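Local coordinates for cycloserine biosynthesis protein DcsG (Streptomyces lavendulae, PDB 6JIL) that catalyses the ATP-dependent, magnesium-requiring cyclisation of O-ureido-D-serine to the antibiotic D-cycloserine as a monomeric ATP-grasp ligase, at residues 67-70 with 71-74. Sequence-based numbering, arbitrary orientation.
Sequences LAFC and ERVS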
ATOM      1  N   LEU A  67     -12.429   8.047   2.334  1.00 19.98           N
ATOM      2  CA  LEU A  67     -12.348   7.976   3.785  1.00 18.46           C
ATOM      3  C   LEU A  67     -13.734   8.231   4.376  1.00 17.85           C
ATOM      4  O   LEU A  67     -14.124   7.591   5.353  1.00 18.45           O
ATOM      5  CB  LEU A  67     -11.348   9.009   4.315  1.00 17.97           C
ATOM      6  CG  LEU A  67      -9.875   8.593   4.378  1.00 21.08           C
ATOM      7  CD1 LEU A  67      -9.437   8.072   3.036  1.00 24.61           C
ATOM      8  CD2 LEU A  67      -8.997   9.778   4.791  1.00 20.11           C
ATOM      9  N   ALA A  68     -14.480   9.156   3.776  1.00 15.89           N
ATOM     10  CA  ALA A  68     -15.826   9.481   4.245  1.00 13.86           C
ATOM     11  C   ALA A  68     -16.741   8.280   4.020  1.00 13.56           C
ATOM     12  O   ALA A  68     -17.599   7.964   4.849  1.00 10.69           O
ATOM     13  CB  ALA A  68     -16.362  10.705   3.497  1.00 11.68           C
ATOM     14  N   PHE A  69     -16.545   7.616   2.888  1.00 13.70           N
ATOM     15  CA  PHE A  69     -17.331   6.444   2.539  1.00 14.40           C
ATOM     16  C   PHE A  69     -17.104   5.370   3.593  1.00 13.92           C
ATOM     17  O   PHE A  69     -18.048   4.827   4.148  1.00 14.46           O
ATOM     18  CB  PHE A  69     -16.911   5.920   1.163  1.00 14.80           C
ATOM     19  CG  PHE A  69     -17.327   4.500   0.903  1.00 12.31           C
ATOM     20  CD1 PHE A  69     -18.638   4.193   0.569  1.00 12.80           C
ATOM     21  CD2 PHE A  69     -16.402   3.463   1.006  1.00 10.42           C
ATOM     22  CE1 PHE A  69     -19.026   2.863   0.338  1.00 12.57           C
ATOM     23  CE2 PHE A  69     -16.777   2.132   0.779  1.00  9.45           C
ATOM     24  CZ  PHE A  69     -18.090   1.836   0.444  1.00  9.68           C
ATOM     25  N   CYS A  70     -15.841   5.075   3.866  1.00 14.83           N
ATOM     26  CA  CYS A  70     -15.496   4.071   4.862  1.00 15.08           C
ATOM     27  C   CYS A  70     -16.131   4.407   6.206  1.00 15.40           C
ATOM     28  O   CYS A  70     -16.722   3.544   6.857  1.00 14.89           O
ATOM     29  CB  CYS A  70     -13.976   3.980   5.013  1.00 14.33           C
ATOM     30  SG  CYS A  70     -13.122   3.431   3.526  1.00 15.81           S
ATOM     31  N   GLU A  71     -15.995   5.665   6.621  1.00 16.21           N
ATOM     32  CA  GLU A  71     -16.560   6.138   7.875  1.00 16.40           C
ATOM     33  C   GLU A  71     -18.065   5.865   7.947  1.00 16.91           C
ATOM     34  O   GLU A  71     -18.554   5.329   8.940  1.00 18.28           O
ATOM     35  CB  GLU A  71     -16.289   7.635   8.030  1.00 19.21           C
ATOM     36  CG  GLU A  71     -16.839   8.269   9.300  1.00 22.26           C
ATOM     37  CD  GLU A  71     -16.324   7.604  10.567  1.00 25.92           C
ATOM     38  OE1 GLU A  71     -15.129   7.233  10.615  1.00 26.57           O
ATOM     39  OE2 GLU A  71     -17.117   7.464  11.522  1.00 29.09           O
ATOM     40  N   ARG A  72     -18.798   6.229   6.898  1.00 16.37           N
ATOM     41  CA  ARG A  72     -20.246   6.012   6.875  1.00 15.56           C
ATOM     42  C   ARG A  72     -20.620   4.531   6.886  1.00 16.88           C
ATOM     43  O   ARG A  72     -21.640   4.149   7.453  1.00 18.03           O
ATOM     44  CB  ARG A  72     -20.877   6.639   5.632  1.00 14.62           C
ATOM     45  CG  ARG A  72     -20.865   8.155   5.574  1.00 13.43           C
ATOM     46  CD  ARG A  72     -21.865   8.632   4.504  1.00 12.69           C
ATOM     47  NE  ARG A  72     -21.508   8.145   3.177  1.00 12.88           N
ATOM     48  CZ  ARG A  72     -20.555   8.677   2.419  1.00 14.87           C
ATOM     49  NH1 ARG A  72     -19.866   9.724   2.855  1.00 13.85           N
ATOM     50  NH2 ARG A  72     -20.273   8.147   1.235  1.00 13.67           N
ATOM     51  N   VAL A  73     -19.807   3.706   6.242  1.00 15.17           N
ATOM     52  CA  VAL A  73     -20.079   2.282   6.180  1.00 16.39           C
ATOM     53  C   VAL A  73     -19.895   1.620   7.548  1.00 17.23           C
ATOM     54  O   VAL A  73     -20.623   0.695   7.897  1.00 17.43           O
ATOM     55  CB  VAL A  73     -19.158   1.592   5.131  1.00 16.69           C
ATOM     56  CG1 VAL A  73     -19.469   0.096   5.044  1.00 15.32           C
ATOM     57  CG2 VAL A  73     -19.349   2.248   3.772  1.00 17.01           C
ATOM     58  N   SER A  74     -18.934   2.114   8.322  1.00 17.37           N
ATOM     59  CA  SER A  74     -18.638   1.563   9.644  1.00 20.09           C
ATOM     60  C   SER A  74     -19.802   1.689  10.618  1.00 22.66           C
ATOM     61  O   SER A  74     -19.851   0.993  11.631  1.00 22.71           O
ATOM     62  CB  SER A  74     -17.428   2.265  10.251  1.00 18.02           C
ATOM     63  OG  SER A  74     -17.758   3.602  10.583  1.00 18.45           O
TER
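Arg72 N donates to Ala68 O at 2.9 Å with an N-H...O angle of 164°, and three further bonds from the N-H of residue i+4 to the carbonyl of residue i (Glu71 to Leu67, Val73 to Phe69, Ser74 to Cys70) identify this as regular alpha-helix. On the outer side, the Arg72 chain bends back at chi3 over the preceding turn. One face of its guanidinium lies above Phe69 CA, its NH1 is 3.7 Å from Ala68 CB, and NE is hydrogen-bonded to a tartaric acid molecule, probably from the crystallisation liquor. Phe69 and Val73 meet on another side: Val73 CG2 stands over one face of the Phe69 ring, 3.6 Å from the centroid and 17° off the normal, a CH-pi contact. It comes nearest to Phe69 CE1, at 3.5 Å. Phe69 CG is anti to its backbone N (chi1 161°), which swings the ring along the helix surface to meet that methyl. Ser74 OG donates to Glu71 O, at an unusually short 2.5 Å whose exact value should not be pressed. Helix 63-76 is the crossover of a beta-alpha-beta unit: Phe69 and Val73 pack on strand 50-55, Val73 also reaches strand 78-79, and Cys70 touches both Phe53 of strand 50-55 and helix 83-89.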